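Local coordinates for aminoglycoside phosphotransferase (Streptomyces rimosus, PDB 6FUC), which probably phosphorylates streptomycin at its 3''-hydroxyl with ATP as phosphate donor, giving resistance to this antibiotic, at residues S61-Q66 and H118-E123; I93-D96 and M102-A105; S136-V141 and E163-L168. All blocks are in the same frame, centred on the assembly; numbering follows the deposited sequence. Where two conformers were deposited one is given.

Interaction 1. Residues S61-Q66 and H118-E123; sequences SWLSTQ and HELPPE
Leu120 reaches across to Trp62, Leu63 and Gln66, bridging the turn 63-66 and the loop after helix 100-117. Ahead of it in the loop, His118 turns its ring the other way, with ND1 bonded to Tyr251 and NE2 to Asp221, and Glu119 forms a salt bridge with Arg115. At Leu120 the side chain points at the 61-66 segment, and its two methyls divide the work. CD1 lies 4.0 Å from Trp62 CH2, the two side chains coming from opposite directions, and also meets Leu63 CD1 at 4.2 Å and Gln66 CB at 3.9 Å. CD2 rests against the amide oxygen, 3.7 Å from Gln66 OE1. With CG beside its backbone N (chi1 -59°), Gln66 lays that carbon over one face of the indole, 3.5 Å above the plane of the Trp62 ring and toward its rim; the bend at chi2 then turns the amide. Gln66 NE2 donates to Thr65 OG1 at 3.0 Å, nearly straight at 167°; Thr65 OG1 in turn donates to Trp62 O at 2.7 Å, an oxygen that also takes the Thr65 backbone N-H, so two donors grip it. Farther on, Pro122 O takes a bond from Arg215. In the kinase-like fold this joins the N-terminal lobe's helix to the C-terminal lobe: Leu120 also touches Val185 of strand 184-186, while Trp62 leans on Pro126 and Leu63 on Ile68 and Leu210.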
loop_
_atom_site.group_PDB
_atom_site.type_symbol
_atom_site.label_atom_id
_atom_site.label_comp_id
_atom_site.label_asym_id
_atom_site.label_seq_id
_atom_site.Cartn_x
_atom_site.Cartn_y
_atom_site.Cartn_z
ATOM N N SER A 61 -2.420 9.382 11.189
ATOM C CA SER A 61 -2.559 10.641 11.875
ATOM C C SER A 61 -1.607 11.708 11.380
ATOM O O SER A 61 -1.969 12.872 11.225
ATOM C CB SER A 61 -2.395 10.387 13.350
ATOM O OG SER A 61 -2.307 11.439 14.016
ATOM N N TRP A 62 -0.351 11.349 11.116
ATOM C CA TRP A 62 0.593 12.318 10.588
ATOM C C TRP A 62 0.152 12.810 9.211
ATOM O O TRP A 62 0.212 14.023 8.929
ATOM C CB TRP A 62 2.005 11.748 10.554
ATOM C CG TRP A 62 3.003 12.671 9.982
ATOM C CD1 TRP A 62 3.612 13.728 10.597
ATOM C CD2 TRP A 62 3.499 12.699 8.624
ATOM N NE1 TRP A 62 4.451 14.364 9.743
ATOM C CE2 TRP A 62 4.428 13.744 8.525
ATOM C CE3 TRP A 62 3.281 11.892 7.514
ATOM C CZ2 TRP A 62 5.128 13.996 7.346
ATOM C CZ3 TRP A 62 3.959 12.169 6.332
ATOM C CH2 TRP A 62 4.849 13.206 6.287
ATOM N N LEU A 63 -0.269 11.895 8.352
ATOM C CA LEU A 63 -0.648 12.330 6.989
ATOM C C LEU A 63 -1.791 13.295 7.016
ATOM O O LEU A 63 -1.885 14.181 6.139
ATOM C CB LEU A 63 -0.944 11.132 6.084
ATOM C CG LEU A 63 -0.992 11.454 4.597
ATOM C CD1 LEU A 63 0.378 11.787 4.043
ATOM C CD2 LEU A 63 -1.589 10.327 3.823
ATOM N N SER A 64 -2.667 13.196 8.022
ATOM C CA SER A 64 -3.769 14.130 8.156
ATOM C C SER A 64 -3.289 15.566 8.384
ATOM O O SER A 64 -4.110 16.478 8.310
ATOM C CB SER A 64 -4.695 13.725 9.321
ATOM O OG SER A 64 -4.216 14.069 10.602
ATOM N N THR A 65 -2.016 15.766 8.708
ATOM C CA THR A 65 -1.455 17.112 8.911
ATOM C C THR A 65 -0.695 17.618 7.674
ATOM O O THR A 65 -0.146 18.727 7.701
ATOM C CB THR A 65 -0.512 17.162 10.109
ATOM O OG1 THR A 65 0.740 16.508 9.818
ATOM C CG2 THR A 65 -1.095 16.588 11.360
ATOM N N GLN A 66 -0.656 16.842 6.595
ATOM C CA GLN A 66 0.196 17.065 5.440
ATOM C C GLN A 66 -0.543 17.500 4.172
ATOM O O GLN A 66 0.035 17.575 3.104
ATOM C CB GLN A 66 1.058 15.860 5.140
ATOM C CG GLN A 66 1.962 15.479 6.301
ATOM C CD GLN A 66 2.955 16.586 6.591
ATOM O OE1 GLN A 66 3.738 16.944 5.700
ATOM N NE2 GLN A 66 2.945 17.106 7.798
ATOM N N HIS A 118 4.492 12.627 -3.189
ATOM C CA HIS A 118 5.900 12.532 -3.426
ATOM C C HIS A 118 6.650 13.918 -3.424
ATOM O O HIS A 118 7.854 14.002 -3.744
ATOM C CB HIS A 118 6.194 11.846 -4.737
ATOM C CG HIS A 118 5.874 10.378 -4.766
ATOM N ND1 HIS A 118 6.252 9.593 -5.822
ATOM C CD2 HIS A 118 5.285 9.551 -3.872
ATOM C CE1 HIS A 118 5.887 8.351 -5.594
ATOM N NE2 HIS A 118 5.266 8.293 -4.412
ATOM N N GLU A 119 5.977 14.961 -3.177
ATOM C CA GLU A 119 6.591 16.257 -2.984
ATOM C C GLU A 119 6.650 16.650 -1.539
ATOM O O GLU A 119 7.312 17.658 -1.242
ATOM C CB GLU A 119 5.874 17.327 -3.843
ATOM C CG GLU A 119 6.322 17.152 -5.294
ATOM C CD GLU A 119 5.660 18.117 -6.241
ATOM O OE1 GLU A 119 4.764 18.854 -5.855
ATOM O OE2 GLU A 119 5.997 18.120 -7.421
ATOM N N LEU A 120 6.090 15.880 -0.607
ATOM C CA LEU A 120 6.352 16.166 0.803
ATOM C C LEU A 120 7.852 16.101 1.057
ATOM O O LEU A 120 8.524 15.245 0.513
ATOM C CB LEU A 120 5.643 15.161 1.697
ATOM C CG LEU A 120 4.105 15.221 1.676
ATOM C CD1 LEU A 120 3.573 14.168 2.610
ATOM C CD2 LEU A 120 3.593 16.603 2.024
ATOM N N PRO A 121 8.435 16.998 1.861
ATOM C CA PRO A 121 9.885 16.974 2.042
ATOM C C PRO A 121 10.367 15.744 2.780
ATOM O O PRO A 121 9.993 15.528 3.911
ATOM C CB PRO A 121 10.163 18.268 2.840
ATOM C CG PRO A 121 8.851 18.610 3.437
ATOM C CD PRO A 121 7.801 18.116 2.533
ATOM N N PRO A 122 11.149 14.891 2.136
ATOM C CA PRO A 122 11.335 13.573 2.745
ATOM C C PRO A 122 12.080 13.588 4.039
ATOM O O PRO A 122 11.860 12.737 4.918
ATOM C CB PRO A 122 12.033 12.753 1.651
ATOM C CG PRO A 122 12.533 13.688 0.734
ATOM C CD PRO A 122 11.720 14.942 0.779
ATOM N N GLU A 123 13.002 14.546 4.188
ATOM C CA GLU A 123 13.791 14.654 5.432
ATOM C C GLU A 123 12.906 15.060 6.627
ATOM O O GLU A 123 13.356 14.864 7.764
ATOM C CB GLU A 123 14.951 15.623 5.267
ATOM C CG GLU A 123 14.637 17.091 5.258
ATOM C CD GLU A 123 13.884 17.666 4.056
ATOM O OE1 GLU A 123 13.586 16.966 3.046
ATOM O OE2 GLU A 123 13.677 18.911 4.122
#

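Interaction 2. Residues I93-D96 and M102-A105; sequences IPAD and MLRA
Two pairs of apolar side chains join the 93-96 segment to helix 100-117: Ile93 with Met102, and Ala95 with Leu103. In the first, the methyl groups at the chain ends meet, Ile93 CD1 lying 3.9 Å from Met102 CE, and the side chains cross at about a right angle. The bend of Met102 at its last torsion (chi3 74°) turns CE toward the isoleucine. Both residues were modelled in two conformers, and this contact belongs to the pair described here. The second pair is more deeply buried: Ala95 CB stands 4.2 Å from Leu103 CD1.

The backbone is touched as well, Leu103 CD1 lying 4.2 Å from Ala95 O. Ile93 pairs through its backbone with Leu197 and Ala95 with Ile195, at the edge of the small sheet that probably flanks the catalytic loop, where Leu192 touches both Ala95 and Leu103. Leu103 also packs on Ala229, Thr232 and Trp233 of helix 219-233.

Van der Waals contact and burial of apolar surface link the two segments; contacts of this kind lack the directionality of a hydrogen bond, which may leave room for the second conformers of Ile93 and Met102.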
loop_
_atom_site.group_PDB
_atom_site.type_symbol
_atom_site.label_atom_id
_atom_site.label_comp_id
_atom_site.label_asym_id
_atom_site.label_seq_id
_atom_site.Cartn_x
_atom_site.Cartn_y
_atom_site.Cartn_z
ATOM N N ILE A 93 -14.724 4.898 -5.010
ATOM C CA ILE A 93 -14.569 3.552 -5.595
ATOM C C ILE A 93 -13.076 3.226 -5.589
ATOM O O ILE A 93 -12.242 4.003 -6.134
ATOM C CB ILE A 93 -15.105 3.432 -7.039
ATOM C CG1 ILE A 93 -14.788 2.060 -7.659
ATOM C CG2 ILE A 93 -14.714 4.571 -7.909
ATOM C CD1 ILE A 93 -15.858 1.590 -8.633
ATOM N N PRO A 94 -12.674 2.096 -5.000
ATOM C CA PRO A 94 -11.258 1.701 -5.104
ATOM C C PRO A 94 -10.879 1.542 -6.567
ATOM O O PRO A 94 -11.624 1.000 -7.365
ATOM C CB PRO A 94 -11.189 0.390 -4.324
ATOM C CG PRO A 94 -12.384 0.407 -3.465
ATOM C CD PRO A 94 -13.444 1.109 -4.214
ATOM N N ALA A 95 -9.673 1.993 -6.918
ATOM C CA ALA A 95 -9.296 2.054 -8.314
ATOM C C ALA A 95 -9.154 0.691 -8.975
ATOM O O ALA A 95 -9.292 0.613 -10.212
ATOM C CB ALA A 95 -8.037 2.852 -8.471
ATOM N N ASP A 96 -9.000 -0.381 -8.220
ATOM C CA ASP A 96 -8.983 -1.683 -8.844
ATOM C C ASP A 96 -10.334 -2.124 -9.345
ATOM O O ASP A 96 -10.404 -3.043 -10.167
ATOM C CB ASP A 96 -8.382 -2.737 -7.940
ATOM C CG ASP A 96 -9.260 -3.053 -6.745
ATOM O OD1 ASP A 96 -9.713 -2.087 -6.062
ATOM O OD2 ASP A 96 -9.456 -4.263 -6.437
ATOM N N MET A 102 -12.815 4.122 -16.943
ATOM C CA MET A 102 -12.770 4.890 -15.700
ATOM C C MET A 102 -11.315 5.106 -15.242
ATOM O O MET A 102 -10.983 6.218 -14.815
ATOM C CB MET A 102 -13.514 4.142 -14.619
ATOM C CG MET A 102 -15.066 4.159 -14.635
ATOM S SD MET A 102 -15.853 2.906 -13.582
ATOM C CE MET A 102 -15.566 3.591 -11.972
ATOM N N LEU A 103 -10.500 4.048 -15.286
ATOM C CA LEU A 103 -9.102 4.223 -14.835
ATOM C C LEU A 103 -8.403 5.158 -15.716
ATOM O O LEU A 103 -7.563 5.974 -15.276
ATOM C CB LEU A 103 -8.398 2.850 -14.731
ATOM C CG LEU A 103 -7.045 2.867 -14.057
ATOM C CD1 LEU A 103 -7.152 3.319 -12.594
ATOM C CD2 LEU A 103 -6.362 1.519 -14.114
ATOM N N ARG A 104 -8.683 5.081 -17.042
ATOM C CA ARG A 104 -8.136 6.068 -17.885
ATOM C C ARG A 104 -8.544 7.479 -17.565
ATOM O O ARG A 104 -7.745 8.409 -17.543
ATOM C CB ARG A 104 -8.481 5.740 -19.373
ATOM C CG ARG A 104 -8.025 6.747 -20.365
ATOM C CD ARG A 104 -6.557 6.791 -20.413
ATOM N NE ARG A 104 -6.052 7.696 -21.432
ATOM C CZ ARG A 104 -5.925 7.400 -22.684
ATOM N NH1 ARG A 104 -6.244 6.210 -23.172
ATOM N NH2 ARG A 104 -5.358 8.270 -23.517
ATOM N N ALA A 105 -9.809 7.686 -17.198
ATOM C CA ALA A 105 -10.231 9.014 -16.770
ATOM C C ALA A 105 -9.468 9.505 -15.517
ATOM O O ALA A 105 -9.328 10.692 -15.328
ATOM C CB ALA A 105 -11.745 9.051 -16.442
#

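Interaction 3. Residues S136-V141 and E163-L168; sequences SMARDV and ELLARL
A helix-to-helix packing in the C-terminal lobe is made here by Leu165 of helix 161-168, whose side chain is set against Ala138 and Arg139 of helix 131-143. The two segments run in roughly opposite directions and come closest at Arg139 and Leu165, whose CA atoms are 7.5 Å apart. Leu165 extends from its helix with CG anti to the backbone N (chi1 -173°), and its fork then splits over the facing helix. One branch takes the alanine: Leu165 CD1 is 3.8 Å from Ala138 CB. The other presses on the backbone and the start of the arginine chain, with Leu165 CD2 3.8 Å from Arg139 CA and 3.9 Å from Arg139 CG.

Phe135 and Val142 also touch Leu165, and with Ala138 and Arg139 they form the i, i+3, i+4, i+7 hole into which Leu165 fits as a knob, the element of knobs-into-holes packing. The small side chain of Ala138 lets the leucine come close on the buried side. Helix 257-266 covers both helices there, its Leu266 touching Ala138 and Leu168. On the solvent side lies Arg139, crossing Leu165 at about a right angle and offering its aliphatic part. In the conformer described, its chain bends at chi3 (-81°), carrying the guanidinium back along its own helix toward Ser136, where a weak bond from Arg139 NH2 to Ser136 OG is doubtful, since both residues have a second conformer.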
loop_
_atom_site.group_PDB
_atom_site.type_symbol
_atom_site.label_atom_id
_atom_site.label_comp_id
_atom_site.label_asym_id
_atom_site.label_seq_id
_atom_site.Cartn_x
_atom_site.Cartn_y
_atom_site.Cartn_z
ATOM N N SER A 136 15.685 -6.274 4.475
ATOM C CA SER A 136 15.715 -7.066 5.697
ATOM C C SER A 136 14.382 -7.763 5.998
ATOM O O SER A 136 14.390 -8.946 6.396
ATOM C CB SER A 136 16.180 -6.179 6.844
ATOM O OG SER A 136 17.490 -5.680 6.543
ATOM N N MET A 137 13.252 -7.109 5.733
ATOM C CA MET A 137 11.998 -7.763 5.869
ATOM C C MET A 137 11.858 -8.959 4.932
ATOM O O MET A 137 11.396 -10.038 5.329
ATOM C CB MET A 137 10.922 -6.751 5.540
ATOM C CG MET A 137 10.585 -5.743 6.593
ATOM S SD MET A 137 9.206 -4.679 6.184
ATOM C CE MET A 137 7.896 -5.760 6.690
ATOM N N ALA A 138 12.248 -8.825 3.680
ATOM C CA ALA A 138 12.205 -9.948 2.734
ATOM C C ALA A 138 13.089 -11.095 3.201
ATOM O O ALA A 138 12.691 -12.231 3.063
ATOM C CB ALA A 138 12.642 -9.466 1.375
ATOM N N ARG A 139 14.293 -10.794 3.678
ATOM C CA ARG A 139 15.130 -11.897 4.191
ATOM C C ARG A 139 14.403 -12.703 5.269
ATOM O O ARG A 139 14.460 -13.930 5.315
ATOM C CB ARG A 139 16.476 -11.385 4.746
ATOM C CG ARG A 139 17.405 -10.819 3.705
ATOM C CD ARG A 139 18.852 -10.620 4.227
ATOM N NE ARG A 139 19.008 -9.366 4.999
ATOM C CZ ARG A 139 19.700 -8.293 4.537
ATOM N NH1 ARG A 139 20.338 -8.340 3.355
ATOM N NH2 ARG A 139 19.806 -7.190 5.246
ATOM N N ASP A 140 13.687 -12.007 6.129
ATOM C CA ASP A 140 12.946 -12.658 7.205
ATOM C C ASP A 140 11.751 -13.501 6.716
ATOM O O ASP A 140 11.518 -14.620 7.151
ATOM C CB ASP A 140 12.461 -11.562 8.210
ATOM C CG ASP A 140 11.539 -12.104 9.291
ATOM O OD1 ASP A 140 11.944 -13.022 10.003
ATOM O OD2 ASP A 140 10.388 -11.594 9.440
ATOM N N VAL A 141 10.962 -12.932 5.794
ATOM C CA VAL A 141 9.845 -13.679 5.233
ATOM C C VAL A 141 10.357 -14.960 4.536
ATOM O O VAL A 141 9.778 -16.031 4.682
ATOM C CB VAL A 141 9.033 -12.822 4.258
ATOM C CG1 VAL A 141 7.892 -13.568 3.610
ATOM C CG2 VAL A 141 8.490 -11.561 4.931
ATOM N N GLU A 163 15.680 -18.259 -3.940
ATOM C CA GLU A 163 16.322 -17.982 -5.216
ATOM C C GLU A 163 15.900 -16.630 -5.794
ATOM O O GLU A 163 16.716 -15.874 -6.325
ATOM C CB GLU A 163 15.974 -19.077 -6.254
ATOM C CG GLU A 163 16.680 -20.368 -5.947
ATOM C CD GLU A 163 16.234 -21.540 -6.822
ATOM O OE1 GLU A 163 15.615 -21.336 -7.886
ATOM O OE2 GLU A 163 16.483 -22.669 -6.389
ATOM N N LEU A 164 14.640 -16.283 -5.634
ATOM C CA LEU A 164 14.154 -14.993 -6.074
ATOM C C LEU A 164 14.855 -13.870 -5.318
ATOM O O LEU A 164 15.283 -12.867 -5.930
ATOM C CB LEU A 164 12.623 -14.918 -5.929
ATOM C CG LEU A 164 11.809 -15.907 -6.762
ATOM C CD1 LEU A 164 10.345 -15.830 -6.382
ATOM C CD2 LEU A 164 12.031 -15.643 -8.248
ATOM N N LEU A 165 14.968 -14.015 -4.017
ATOM C CA LEU A 165 15.652 -13.014 -3.219
ATOM C C LEU A 165 17.110 -12.846 -3.632
ATOM O O LEU A 165 17.645 -11.727 -3.747
ATOM C CB LEU A 165 15.512 -13.345 -1.722
ATOM C CG LEU A 165 16.066 -12.236 -0.803
ATOM C CD1 LEU A 165 15.291 -10.950 -0.957
ATOM C CD2 LEU A 165 15.943 -12.704 0.619
ATOM N N ALA A 166 17.734 -13.989 -3.884
ATOM C CA ALA A 166 19.151 -13.968 -4.319
ATOM C C ALA A 166 19.370 -13.276 -5.670
ATOM O O ALA A 166 20.466 -12.795 -5.915
ATOM C CB ALA A 166 19.689 -15.405 -4.342
ATOM N N ARG A 167 18.358 -13.192 -6.530
ATOM C CA ARG A 167 18.474 -12.431 -7.780
ATOM C C ARG A 167 18.602 -10.910 -7.528
ATOM O O ARG A 167 19.195 -10.178 -8.277
ATOM C CB ARG A 167 17.281 -12.614 -8.707
ATOM C CG ARG A 167 17.100 -14.001 -9.264
ATOM C CD ARG A 167 15.865 -14.148 -10.233
ATOM N NE ARG A 167 15.743 -15.610 -10.431
ATOM C CZ ARG A 167 14.700 -16.142 -11.043
ATOM N NH1 ARG A 167 13.746 -15.339 -11.494
ATOM N NH2 ARG A 167 14.594 -17.457 -11.182
ATOM N N LEU A 168 17.992 -10.476 -6.433
ATOM C CA LEU A 168 17.912 -9.043 -6.088
ATOM C C LEU A 168 19.096 -8.624 -5.205
ATOM O O LEU A 168 19.510 -7.459 -5.265
ATOM C CB LEU A 168 16.616 -8.813 -5.357
ATOM C CG LEU A 168 15.339 -9.168 -6.165
ATOM C CD1 LEU A 168 14.106 -8.957 -5.294
ATOM C CD2 LEU A 168 15.244 -8.388 -7.468
#

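The three contacts are separate. The centres of interactions 1 and 2 lie about 24 Å apart, and even their nearest atoms are about 15 Å apart. Between the centres of interactions 1 and 3 the distance is about 29 Å, and between those of interactions 2 and 3 about 32 Å. Helix 100-117 connects the first two, since residues 102-105 belong to it and 118-123 follow it directly. Helix 131-143 comes next in the chain and carries interaction 3, on the other side of the chain's centre from interaction 2. Interaction 1 joins the lobes, whereas 2 and 3 lie within the C-terminal lobe. Interactions 1 and 2 border strands 184-186 and 195-197, which probably flank the catalytic loop.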